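Local structure of octenoyl-CoA reductase/carboxylase (Streptomyces sp., 4A10) at residues D45-L50 with A393-R398; G114-G119 with V139-V144; P186-L191 with L374-A379; R305-V310 with V323-R328; G329-T334 with L354-G359. The protein binds NADP(+) and probably catalyses the reductive carboxylation of 2-octenoyl-CoA, as related crotonyl-CoA carboxylase/reductases do with their shorter substrate. All blocks are in the same frame, centred on the assembly; numbering follows the deposited sequence.

Interactions 2, 3, 4 and 5 all fall within the chain between the two halves of interaction 1, which brings residues 45-50 to 393-398. Interaction 2 comes first along the chain and belongs to the GroES-like part. Interaction 3, about 17 Å from it between centres, ties the loop after strand 184-186 to helix 365-376 and spans interactions 4 and 5. These last two lie in the Rossmann-type sheet, about 9 Å apart between centres, on the adjacent strands 309-311, 331-334 and 356-359; Lys355 of interaction 5 reaches carbonyls of interaction 4. Interactions 1 and 4 are farthest apart, at about 38 Å between centres. GroES-like and NADP(+)-binding parts are thus both represented.

Interaction 1: residues D45-L50 with A393-R398; sequences DVRKSL and AAEACR
Arg398 starts with CG anti to the backbone N (chi1 -176°) and bends at chi2 (66°), which carries its guanidinium over the carboxylate of Asp45. The two flat groups stack with planes 23° apart, Asp45 CG lying 3.7 Å above the guanidinium plane, over its centre. This salt bridge works by charge alone: Asp45 OD1 is 3.5 Å from Arg398 NE but well out of the guanidinium plane, and no N-H points at it. Arg398 turns NH2 to Asp43 and NH1 to Gln401. Arg47 grips the same carboxylate side-on, with NE 2.8 Å from Asp45 OD1 and NH2 2.6 Å from Asp45 OD2. Asp45 OD1 also caps the short helix, taking the backbone N of Arg47 at 3.1 Å from above the carboxylate plane. Arg47 NH2 and Arg398 NE, two donors of like charge, come within 3.3 Å, and the shared aspartate probably offsets their repulsion. A long salt bridge of 3.6 Å from Arg47 NH1 to Glu395 OE1 completes the network. Replaced by an alanine, Asp45 would no longer supply the carboxylate, and the two arginines would probably be left to repel each other with Arg47 loose to swing. Below the charges, Val46 CG1 presses on Cys397 SG at 3.4 Å, while Leu50 CD1 rests against Ala394 and Cys397. Helix 76-83 covers this apolar layer through Val79, Ala82 and Met83, strand 24-31 adds Leu28 and Leu30 beside Leu50, and Tyr388 of strand 384-389 lies against Glu395.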
# COMPACT_ATOMS: atom_id res chain seq x y z
N ASP B 45 -35.18 7.22 27.56
CA ASP B 45 -34.63 8.49 28.05
C ASP B 45 -33.40 8.20 28.91
O ASP B 45 -33.48 7.57 29.96
CB ASP B 45 -35.70 9.29 28.81
CG ASP B 45 -35.24 10.69 29.25
OD1 ASP B 45 -34.02 11.02 29.22
OD2 ASP B 45 -36.12 11.48 29.66
N VAL B 46 -32.26 8.66 28.41
CA VAL B 46 -30.95 8.43 28.99
C VAL B 46 -30.80 8.94 30.43
O VAL B 46 -30.04 8.37 31.24
CB VAL B 46 -29.89 9.00 28.01
CG1 VAL B 46 -28.97 10.00 28.67
CG2 VAL B 46 -29.17 7.89 27.31
N ARG B 47 -31.57 9.97 30.76
CA ARG B 47 -31.62 10.55 32.11
C ARG B 47 -32.29 9.62 33.15
O ARG B 47 -32.14 9.82 34.35
CB ARG B 47 -32.32 11.91 32.09
CG ARG B 47 -31.67 12.93 31.14
CD ARG B 47 -32.58 14.10 30.78
NE ARG B 47 -33.80 13.67 30.09
CZ ARG B 47 -34.73 14.49 29.61
NH1 ARG B 47 -34.59 15.81 29.71
NH2 ARG B 47 -35.80 13.99 29.01
N LYS B 48 -33.02 8.61 32.68
CA LYS B 48 -33.67 7.67 33.61
C LYS B 48 -32.70 6.66 34.20
O LYS B 48 -32.86 6.26 35.36
CB LYS B 48 -34.84 6.94 32.96
CG LYS B 48 -35.92 7.86 32.42
CD LYS B 48 -37.24 7.12 32.21
CE LYS B 48 -38.34 8.09 31.84
NZ LYS B 48 -38.24 9.33 32.67
N SER B 49 -31.73 6.23 33.39
CA SER B 49 -30.78 5.19 33.75
C SER B 49 -29.48 5.71 34.38
O SER B 49 -28.84 5.01 35.19
CB SER B 49 -30.46 4.30 32.53
OG SER B 49 -29.92 5.05 31.44
N LEU B 50 -29.09 6.93 34.02
CA LEU B 50 -27.85 7.53 34.49
C LEU B 50 -27.87 7.89 35.98
O LEU B 50 -28.84 8.47 36.47
CB LEU B 50 -27.47 8.75 33.64
CG LEU B 50 -26.89 8.44 32.25
CD1 LEU B 50 -26.72 9.70 31.44
CD2 LEU B 50 -25.55 7.66 32.34
N ALA B 393 -24.29 16.10 33.77
CA ALA B 393 -23.80 15.21 32.69
C ALA B 393 -24.91 14.36 32.07
O ALA B 393 -24.86 14.06 30.87
CB ALA B 393 -22.62 14.36 33.16
N ALA B 394 -25.92 14.00 32.85
CA ALA B 394 -27.07 13.30 32.29
C ALA B 394 -27.81 14.12 31.22
O ALA B 394 -28.23 13.58 30.19
CB ALA B 394 -28.02 12.86 33.40
N GLU B 395 -27.96 15.42 31.45
CA GLU B 395 -28.65 16.28 30.47
C GLU B 395 -27.79 16.52 29.23
O GLU B 395 -28.30 16.65 28.13
CB GLU B 395 -29.13 17.59 31.13
CG GLU B 395 -29.39 18.78 30.18
CD GLU B 395 -30.73 18.72 29.43
OE1 GLU B 395 -31.58 17.85 29.73
OE2 GLU B 395 -30.93 19.58 28.53
N ALA B 396 -26.47 16.56 29.39
CA ALA B 396 -25.58 16.64 28.22
C ALA B 396 -25.71 15.38 27.36
O ALA B 396 -25.73 15.47 26.14
CB ALA B 396 -24.13 16.85 28.66
N CYS B 397 -25.80 14.22 27.99
CA CYS B 397 -26.10 12.97 27.29
C CYS B 397 -27.43 12.98 26.52
O CYS B 397 -27.50 12.48 25.40
CB CYS B 397 -26.10 11.81 28.28
SG CYS B 397 -25.81 10.24 27.49
N ARG B 398 -28.47 13.54 27.13
CA ARG B 398 -29.79 13.65 26.49
C ARG B 398 -29.78 14.56 25.26
O ARG B 398 -30.35 14.22 24.23
CB ARG B 398 -30.83 14.17 27.50
CG ARG B 398 -32.25 14.24 26.97
CD ARG B 398 -32.82 12.86 26.67
NE ARG B 398 -34.23 12.94 26.28
CZ ARG B 398 -34.92 11.95 25.70
NH1 ARG B 398 -34.33 10.80 25.44
NH2 ARG B 398 -36.19 12.13 25.38

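Interaction 2: residues G114-G119 with V139-V144; sequences GSDCSG and VHPAHV
Cys117 and Val139 form the tight part of this contact, an antiparallel hydrogen-bonded pair where strand 117-124 meets the end of strand 136-139 in the mixed sheet of the GroES-like domain. Val139 N donates to Cys117 O at 2.9 Å with an N-H...O angle of 157°. On the same face of the sheet, Cys117 SG touches Val139 CG2 at 3.6 Å; a chi1 of 179° leaves CG2 beside the valine's own backbone N, and it is this branch that meets the sulfur. Toward Pro141 the pairing gives way to looser contact. Ser115 O sits against the proline ring, 3.4 Å from Pro141 CB. Asp116 OD1 comes only to 3.5 Å from Val139 O, both being acceptors, and takes its hydrogen bond from Leu201 N instead. Past Pro141 the two segments diverge, yet this looser end is also buried. His140 turns away from residues 114-119, its NE2 hydrogen-bonded to His365. Leu201 of helix 200-210 covers Pro141, whose side chain lies about 6 Å from that of Thr205, a residue that binds NADP(+), while strand 64-73 lies beside Cys117 through Val69 and strand 176-180 meets Val139 through Val179.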
# COMPACT_ATOMS: atom_id res chain seq x y z
N GLY B 114 -17.59 6.98 29.87
CA GLY B 114 -16.75 8.08 29.46
C GLY B 114 -15.53 7.54 28.74
O GLY B 114 -14.74 6.78 29.30
N SER B 115 -15.38 7.94 27.48
CA SER B 115 -14.40 7.35 26.59
C SER B 115 -13.29 8.31 26.15
O SER B 115 -12.39 7.91 25.39
CB SER B 115 -15.12 6.74 25.40
OG SER B 115 -15.93 5.64 25.81
N ASP B 116 -13.34 9.53 26.67
CA ASP B 116 -12.43 10.65 26.40
C ASP B 116 -12.14 11.39 27.68
O ASP B 116 -12.93 11.35 28.61
CB ASP B 116 -13.14 11.69 25.53
CG ASP B 116 -12.60 11.73 24.15
OD1 ASP B 116 -11.42 11.38 23.98
OD2 ASP B 116 -13.36 12.11 23.24
N CYS B 117 -11.03 12.12 27.73
CA CYS B 117 -10.82 13.06 28.81
C CYS B 117 -9.48 13.76 28.78
O CYS B 117 -8.56 13.36 28.07
CB CYS B 117 -11.07 12.39 30.18
SG CYS B 117 -9.59 11.71 30.94
N SER B 118 -9.39 14.83 29.56
CA SER B 118 -8.13 15.49 29.80
C SER B 118 -7.98 15.62 31.29
O SER B 118 -8.98 15.72 32.01
CB SER B 118 -8.08 16.87 29.11
OG SER B 118 -9.03 17.76 29.63
N GLY B 119 -6.75 15.60 31.77
CA GLY B 119 -6.53 15.64 33.20
C GLY B 119 -5.08 15.64 33.60
O GLY B 119 -4.18 15.92 32.81
N VAL B 139 -6.50 11.52 27.24
CA VAL B 139 -6.71 10.09 27.23
C VAL B 139 -7.55 9.79 26.04
O VAL B 139 -8.61 10.39 25.87
CB VAL B 139 -7.44 9.56 28.48
CG1 VAL B 139 -7.61 8.05 28.36
CG2 VAL B 139 -6.68 9.90 29.76
N HIS B 140 -7.07 8.87 25.21
CA HIS B 140 -7.85 8.36 24.10
C HIS B 140 -8.40 6.93 24.37
O HIS B 140 -7.92 6.23 25.27
CB HIS B 140 -7.03 8.45 22.80
CG HIS B 140 -5.91 7.47 22.71
ND1 HIS B 140 -6.12 6.13 22.46
CD2 HIS B 140 -4.57 7.62 22.81
CE1 HIS B 140 -4.96 5.50 22.43
NE2 HIS B 140 -4.00 6.38 22.63
N PRO B 141 -9.43 6.50 23.62
CA PRO B 141 -10.16 5.26 24.01
C PRO B 141 -9.55 3.88 23.75
O PRO B 141 -10.09 2.90 24.26
CB PRO B 141 -11.49 5.37 23.26
CG PRO B 141 -11.32 6.47 22.27
CD PRO B 141 -10.25 7.37 22.75
N ALA B 142 -8.46 3.77 22.99
CA ALA B 142 -7.94 2.45 22.63
C ALA B 142 -7.22 1.73 23.78
O ALA B 142 -6.05 1.98 24.06
CB ALA B 142 -7.06 2.53 21.37
N HIS B 143 -7.96 0.85 24.44
CA HIS B 143 -7.53 0.07 25.60
C HIS B 143 -7.15 -1.31 25.05
O HIS B 143 -8.03 -2.12 24.73
CB HIS B 143 -8.72 -0.03 26.56
CG HIS B 143 -8.40 -0.65 27.89
ND1 HIS B 143 -8.16 -2.00 28.05
CD2 HIS B 143 -8.37 -0.11 29.13
CE1 HIS B 143 -7.95 -2.25 29.33
NE2 HIS B 143 -8.08 -1.13 30.01
N VAL B 144 -5.85 -1.55 24.91
CA VAL B 144 -5.36 -2.67 24.13
C VAL B 144 -4.36 -3.47 24.93
O VAL B 144 -3.82 -3.00 25.93
CB VAL B 144 -4.73 -2.24 22.74
CG1 VAL B 144 -5.64 -1.27 21.96
CG2 VAL B 144 -3.33 -1.64 22.90

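Interaction 3: residues P186-L191 with L374-A379; sequences PKPAHL and LFESGA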
# COMPACT_ATOMS: atom_id res chain seq x y z
N PRO B 186 0.43 13.76 25.83
CA PRO B 186 0.57 15.11 26.40
C PRO B 186 -0.56 16.02 25.96
O PRO B 186 -0.89 16.06 24.75
CB PRO B 186 1.89 15.64 25.81
CG PRO B 186 2.49 14.55 25.00
CD PRO B 186 1.61 13.33 25.05
N LYS B 187 -1.17 16.71 26.92
CA LYS B 187 -2.16 17.77 26.62
C LYS B 187 -1.52 18.88 25.75
O LYS B 187 -0.43 19.35 26.09
CB LYS B 187 -2.73 18.37 27.92
CG LYS B 187 -3.96 19.26 27.72
CD LYS B 187 -4.34 20.03 28.99
CE LYS B 187 -4.83 21.46 28.69
NZ LYS B 187 -3.69 22.40 28.35
N PRO B 188 -2.16 19.27 24.63
CA PRO B 188 -1.81 20.51 23.89
C PRO B 188 -1.85 21.71 24.82
O PRO B 188 -2.94 22.10 25.29
CB PRO B 188 -2.97 20.65 22.90
CG PRO B 188 -3.42 19.30 22.67
CD PRO B 188 -3.23 18.53 23.93
N ALA B 189 -0.69 22.30 25.10
CA ALA B 189 -0.59 23.34 26.14
C ALA B 189 -1.54 24.55 26.01
O ALA B 189 -2.02 25.08 27.02
CB ALA B 189 0.87 23.80 26.31
N HIS B 190 -1.85 24.96 24.77
CA HIS B 190 -2.64 26.16 24.53
C HIS B 190 -4.16 26.01 24.73
O HIS B 190 -4.88 27.01 24.74
CB HIS B 190 -2.36 26.73 23.13
CG HIS B 190 -2.85 25.86 22.01
ND1 HIS B 190 -2.28 24.64 21.71
CD2 HIS B 190 -3.85 26.03 21.12
CE1 HIS B 190 -2.90 24.11 20.67
NE2 HIS B 190 -3.86 24.93 20.30
N LEU B 191 -4.63 24.77 24.89
CA LEU B 191 -6.06 24.51 25.10
C LEU B 191 -6.47 24.52 26.57
O LEU B 191 -5.65 24.24 27.45
CB LEU B 191 -6.48 23.19 24.45
CG LEU B 191 -6.21 23.08 22.95
CD1 LEU B 191 -6.55 21.71 22.44
CD2 LEU B 191 -6.97 24.17 22.16
N LEU B 374 -1.29 17.50 15.16
CA LEU B 374 -2.10 18.46 14.41
C LEU B 374 -2.84 19.49 15.29
O LEU B 374 -3.10 20.62 14.86
CB LEU B 374 -3.07 17.72 13.49
CG LEU B 374 -2.41 17.03 12.28
CD1 LEU B 374 -3.33 15.95 11.72
CD2 LEU B 374 -2.01 18.00 11.18
N PHE B 375 -3.22 19.11 16.51
CA PHE B 375 -3.80 20.07 17.47
C PHE B 375 -2.72 20.93 18.12
O PHE B 375 -2.94 22.12 18.39
CB PHE B 375 -4.60 19.36 18.55
CG PHE B 375 -5.92 18.82 18.08
CD1 PHE B 375 -7.07 19.61 18.12
CD2 PHE B 375 -6.02 17.52 17.59
CE1 PHE B 375 -8.31 19.12 17.69
CE2 PHE B 375 -7.24 17.02 17.13
CZ PHE B 375 -8.39 17.82 17.19
N GLU B 376 -1.54 20.34 18.37
CA GLU B 376 -0.44 21.06 19.02
C GLU B 376 0.04 22.23 18.16
O GLU B 376 0.45 23.25 18.70
CB GLU B 376 0.74 20.12 19.38
CG GLU B 376 0.36 19.02 20.41
CD GLU B 376 1.45 17.93 20.64
OE1 GLU B 376 2.22 17.59 19.71
OE2 GLU B 376 1.52 17.42 21.78
N SER B 377 -0.07 22.09 16.84
CA SER B 377 0.28 23.15 15.88
C SER B 377 -0.85 24.15 15.56
O SER B 377 -0.59 25.16 14.91
CB SER B 377 0.79 22.53 14.56
OG SER B 377 -0.28 21.95 13.82
N GLY B 378 -2.08 23.87 16.00
CA GLY B 378 -3.25 24.66 15.61
C GLY B 378 -3.74 24.48 14.17
O GLY B 378 -4.60 25.22 13.69
N ALA B 379 -3.20 23.49 13.46
CA ALA B 379 -3.67 23.22 12.10
C ALA B 379 -5.13 22.73 12.14
O ALA B 379 -5.89 22.94 11.21
CB ALA B 379 -2.77 22.21 11.42
O HOH W 1 0.09 23.31 21.81
O HOH W 2 -5.44 23.39 18.27
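His190 points an edge of its imidazole at the end of helix 365-376, with CE1 3.0 Å from Phe375 O and the carbonyl oxygen close to the ring plane, a geometry consistent with a weak C-H...O contact. His190 CG lies between the backbone N and the carbonyl carbon (chi1 68°), a rotamer that turns CE1 and both ring nitrogens toward the helix. Leu191 CG sits over the centre of one ring face, 4.0 Å above its plane. Two waters bridge from the nitrogens to the helix. One is 2.7 Å from His190 ND1 and donates to Glu376 O; the other is 3.0 Å from His190 NE2 and donates to Phe375 O at 2.8 Å. Beside the imidazole, the ring of Pro188 meets the helix at the base of its side chains: Pro188 CG is 4.3 Å from Phe375 CB, whose phenyl ring leads away. The extended Glu376 side chain runs past the proline, Pro188 CG and Glu376 CG being 4.4 Å apart. Residues Pro188 to Leu191 form a type I beta turn, braced from behind by Lys187, whose NZ donates to Pro188 O and Leu191 O and also reaches Gly421 O. Phe375 O also accepts from Gly378 N. The loop after strand 184-186 is thus joined to helix 365-376 by the packing of Pro188 and by polar links that run through water.

Interaction 4: residues R305-V310 with V323-R328; sequences REPDIV and VIVARR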
# COMPACT_ATOMS: atom_id res chain seq x y z
N ARG B 305 -16.47 16.96 -9.96
CA ARG B 305 -16.42 15.51 -10.23
C ARG B 305 -17.22 14.77 -9.15
O ARG B 305 -17.60 15.38 -8.14
CB ARG B 305 -14.97 14.97 -10.20
CG ARG B 305 -13.91 15.78 -10.95
CD ARG B 305 -12.54 15.08 -10.96
NE ARG B 305 -12.01 14.79 -9.62
CZ ARG B 305 -11.15 15.57 -8.96
NH1 ARG B 305 -10.72 16.71 -9.51
NH2 ARG B 305 -10.72 15.20 -7.74
N GLU B 306 -17.44 13.48 -9.35
CA GLU B 306 -18.01 12.57 -8.34
C GLU B 306 -17.05 12.46 -7.16
O GLU B 306 -15.86 12.70 -7.32
CB GLU B 306 -18.22 11.17 -8.93
CG GLU B 306 -19.25 11.03 -10.04
CD GLU B 306 -19.27 9.61 -10.64
OE1 GLU B 306 -18.20 9.13 -11.11
OE2 GLU B 306 -20.35 8.98 -10.64
N PRO B 307 -17.54 12.06 -5.97
CA PRO B 307 -16.53 12.06 -4.91
C PRO B 307 -15.55 10.90 -4.96
O PRO B 307 -15.90 9.78 -5.35
CB PRO B 307 -17.37 12.03 -3.62
CG PRO B 307 -18.66 11.41 -4.03
CD PRO B 307 -18.90 11.79 -5.46
N ASP B 308 -14.31 11.18 -4.57
CA ASP B 308 -13.22 10.20 -4.51
C ASP B 308 -13.36 9.30 -3.28
O ASP B 308 -12.98 8.13 -3.32
CB ASP B 308 -11.88 10.94 -4.47
CG ASP B 308 -11.65 11.77 -5.74
OD1 ASP B 308 -11.64 11.19 -6.85
OD2 ASP B 308 -11.50 13.01 -5.62
N ILE B 309 -13.88 9.88 -2.21
CA ILE B 309 -14.08 9.22 -0.93
C ILE B 309 -15.42 9.71 -0.39
O ILE B 309 -15.70 10.90 -0.44
CB ILE B 309 -12.97 9.61 0.11
CG1 ILE B 309 -11.59 9.09 -0.32
CG2 ILE B 309 -13.34 9.09 1.54
CD1 ILE B 309 -10.40 9.86 0.36
N VAL B 310 -16.24 8.80 0.11
CA VAL B 310 -17.46 9.19 0.83
C VAL B 310 -17.29 8.81 2.29
O VAL B 310 -16.91 7.69 2.59
CB VAL B 310 -18.72 8.50 0.27
CG1 VAL B 310 -19.97 8.97 1.04
CG2 VAL B 310 -18.88 8.75 -1.25
N VAL B 323 -22.31 4.24 -1.62
CA VAL B 323 -21.87 3.26 -2.59
C VAL B 323 -22.26 3.68 -4.01
O VAL B 323 -21.44 3.60 -4.92
CB VAL B 323 -22.41 1.83 -2.24
CG1 VAL B 323 -21.98 0.80 -3.27
CG2 VAL B 323 -21.93 1.41 -0.86
N ILE B 324 -23.50 4.15 -4.19
CA ILE B 324 -23.95 4.65 -5.50
C ILE B 324 -23.03 5.77 -5.99
O ILE B 324 -22.45 5.66 -7.07
CB ILE B 324 -25.42 5.19 -5.47
CG1 ILE B 324 -26.38 4.18 -4.81
CG2 ILE B 324 -25.91 5.66 -6.87
CD1 ILE B 324 -26.75 3.00 -5.66
N VAL B 325 -22.89 6.84 -5.20
CA VAL B 325 -22.29 8.09 -5.70
C VAL B 325 -20.75 8.15 -5.75
O VAL B 325 -20.20 9.02 -6.44
CB VAL B 325 -22.85 9.36 -4.98
CG1 VAL B 325 -24.38 9.28 -4.82
CG2 VAL B 325 -22.15 9.60 -3.65
N ALA B 326 -20.06 7.25 -5.03
CA ALA B 326 -18.60 7.24 -5.07
C ALA B 326 -18.15 6.99 -6.51
O ALA B 326 -18.77 6.22 -7.23
CB ALA B 326 -18.03 6.18 -4.13
N ARG B 327 -17.10 7.68 -6.93
CA ARG B 327 -16.53 7.49 -8.26
C ARG B 327 -16.06 6.04 -8.49
O ARG B 327 -15.82 5.30 -7.54
CB ARG B 327 -15.45 8.57 -8.52
CG ARG B 327 -14.00 8.20 -8.85
CD ARG B 327 -13.24 7.80 -7.60
NE ARG B 327 -11.83 8.22 -7.52
CZ ARG B 327 -10.78 7.44 -7.78
NH1 ARG B 327 -10.94 6.20 -8.24
NH2 ARG B 327 -9.54 7.90 -7.62
N ARG B 328 -15.96 5.64 -9.76
CA ARG B 328 -15.38 4.34 -10.12
C ARG B 328 -13.98 4.22 -9.50
O ARG B 328 -13.15 5.12 -9.67
CB ARG B 328 -15.31 4.23 -11.65
CG ARG B 328 -14.75 2.94 -12.20
CD ARG B 328 -14.56 3.11 -13.70
NE ARG B 328 -15.25 2.07 -14.45
CZ ARG B 328 -16.51 2.17 -14.87
NH1 ARG B 328 -17.23 3.26 -14.61
NH2 ARG B 328 -17.06 1.18 -15.56
O HOH W 3 -16.33 7.25 -11.93
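The guanidinium of Arg327 takes the carboxylate of Asp308 at its edge, the acceptor only 7° out of its plane, with the two planes almost perpendicular (83°). Arg327 NE donates to the anti lone pair of Asp308 OD1 at 3.1 Å. The other carboxylate oxygen, Asp308 OD2, offers its syn lone pair to Arg305 NH2, again at 3.1 Å and in the plane of that guanidinium, and accepts from Ile223 N of the neighbouring strand as well. Arg327 NH1 folds back to Arg328 O at 2.8 Å. With a leucine in place of Arg327, Asp308 OD1 and Arg328 O would lose these donors, and the carboxylate would probably be held from the OD2 side alone. Beside the charges, Arg327 N donates to Pro307 O at 2.9 Å in a nearly straight bond (172°). The proline packs against the helix end, Pro307 CG lying 3.9 Å from Val325 CG2, and Val310 CG2 touches Ala326 CB. A water links Glu306 OE1 to Arg328 N. A charge network and a backbone bond thus fix the turn from helix 318-325 toward strand 331-334, inside a beta-alpha-beta unit of the Rossmann-type sheet, with one carboxylate tying two arginines to strand 223-226.

Interaction 5: residues G329-T334 with L354-G359; sequences GGTVVT and LKKIVG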
# COMPACT_ATOMS: atom_id res chain seq x y z
N GLY B 329 -13.73 3.14 -8.78
CA GLY B 329 -12.51 3.00 -8.00
C GLY B 329 -12.51 3.85 -6.73
O GLY B 329 -11.47 4.05 -6.12
N GLY B 330 -13.68 4.34 -6.32
CA GLY B 330 -13.77 5.21 -5.13
C GLY B 330 -13.79 4.40 -3.86
O GLY B 330 -13.84 3.18 -3.92
N THR B 331 -13.78 5.07 -2.70
CA THR B 331 -13.80 4.39 -1.40
C THR B 331 -14.88 4.96 -0.49
O THR B 331 -15.00 6.16 -0.36
CB THR B 331 -12.42 4.51 -0.68
OG1 THR B 331 -11.42 3.81 -1.43
CG2 THR B 331 -12.45 3.90 0.72
N VAL B 332 -15.66 4.08 0.14
CA VAL B 332 -16.60 4.49 1.18
C VAL B 332 -16.06 4.04 2.52
O VAL B 332 -15.80 2.87 2.72
CB VAL B 332 -17.98 3.84 1.02
CG1 VAL B 332 -18.92 4.30 2.18
CG2 VAL B 332 -18.57 4.15 -0.35
N VAL B 333 -15.89 4.98 3.45
CA VAL B 333 -15.42 4.63 4.78
C VAL B 333 -16.57 4.87 5.76
O VAL B 333 -17.25 5.90 5.70
CB VAL B 333 -14.11 5.37 5.16
CG1 VAL B 333 -13.64 5.00 6.56
CG2 VAL B 333 -13.02 4.98 4.20
N THR B 334 -16.82 3.89 6.61
CA THR B 334 -18.06 3.85 7.39
C THR B 334 -17.90 3.31 8.80
O THR B 334 -16.88 2.70 9.12
CB THR B 334 -19.16 3.02 6.65
OG1 THR B 334 -20.37 3.07 7.41
CG2 THR B 334 -18.73 1.56 6.49
N LEU B 354 -15.89 -1.32 -9.40
CA LEU B 354 -14.69 -1.61 -8.63
C LEU B 354 -14.51 -0.62 -7.47
O LEU B 354 -13.59 0.17 -7.49
CB LEU B 354 -13.46 -1.56 -9.54
CG LEU B 354 -13.41 -2.44 -10.79
CD1 LEU B 354 -13.74 -1.63 -12.05
CD2 LEU B 354 -12.05 -3.11 -10.90
N LYS B 355 -15.41 -0.62 -6.50
CA LYS B 355 -15.32 0.34 -5.42
C LYS B 355 -14.86 -0.38 -4.16
O LYS B 355 -14.84 -1.61 -4.13
CB LYS B 355 -16.66 1.06 -5.21
CG LYS B 355 -17.14 1.81 -6.45
CD LYS B 355 -18.25 2.79 -6.14
CE LYS B 355 -19.16 2.96 -7.34
NZ LYS B 355 -20.28 3.91 -7.10
N LYS B 356 -14.44 0.39 -3.15
CA LYS B 356 -14.00 -0.18 -1.87
C LYS B 356 -14.79 0.40 -0.71
O LYS B 356 -15.14 1.59 -0.72
CB LYS B 356 -12.50 0.05 -1.64
CG LYS B 356 -11.58 -0.53 -2.72
CD LYS B 356 -10.28 0.28 -2.81
CE LYS B 356 -9.50 -0.00 -4.10
NZ LYS B 356 -8.99 -1.41 -4.19
N ILE B 357 -15.05 -0.44 0.29
CA ILE B 357 -15.74 -0.04 1.52
C ILE B 357 -14.82 -0.33 2.71
O ILE B 357 -14.44 -1.46 2.94
CB ILE B 357 -17.06 -0.82 1.73
CG1 ILE B 357 -18.06 -0.51 0.61
CG2 ILE B 357 -17.69 -0.46 3.08
CD1 ILE B 357 -19.07 -1.60 0.39
N VAL B 358 -14.48 0.70 3.47
CA VAL B 358 -13.61 0.48 4.60
C VAL B 358 -14.39 0.72 5.90
O VAL B 358 -14.85 1.83 6.18
CB VAL B 358 -12.28 1.27 4.49
CG1 VAL B 358 -11.37 0.92 5.64
CG2 VAL B 358 -11.56 0.95 3.15
N GLY B 359 -14.57 -0.36 6.66
CA GLY B 359 -15.26 -0.30 7.94
C GLY B 359 -14.22 0.08 8.97
O GLY B 359 -13.19 -0.59 9.09
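Gly329 and Leu354, both with positive phi, meet at the mouth of the ladder, where Gly329 CA makes a C-H...O contact of 3.1 Å to Leu354 O. Leu354 is the C-prime residue of a Schellman motif that ends the helix containing the NADP(+)-binding Trp351, so the chain leaves that helix almost directly into strand 356-359. From there strands 331-334 and 356-359 run parallel, their axes 18° apart, at the edge of the NADP(+)-binding Rossmann-type sheet. Four backbone hydrogen bonds join them in alternation: Lys356 N to Gly330 O, Val332 N to Lys356 O, Val358 N to Val332 O, the shortest at 2.6 Å, and Thr334 N to Val358 O. The face with Thr331, Val333, Lys356 and Val358 is partly apolar. Thr331 has OG1 beside the backbone N (chi1 -65°), which leaves its methyl CG2 to meet Val358 CG2 at 3.9 Å, and Val333 lies alongside Val358, its CG2 3.8 Å from Val358 CB. On the face of Val332 and Ile357, Thr334 and Ile357 point the same way, with Thr334 CG2 and Ile357 CG2 4.1 Å apart; Thr334 OG1 is hydrogen-bonded to Glu312. Strand 356-359 is outermost within this chain, but it pairs antiparallel with a strand of a fourth subunit, where Ile357 packs on its own counterpart, so the sheet runs on across that subunit interface. Lys355 leaves the ladder to hydrogen-bond Val323 O and Ala326 O; its charge would be expected to suit the carbonyls gathered at the carboxyl end of helix 318-325, tying that helix to the edge of the sheet.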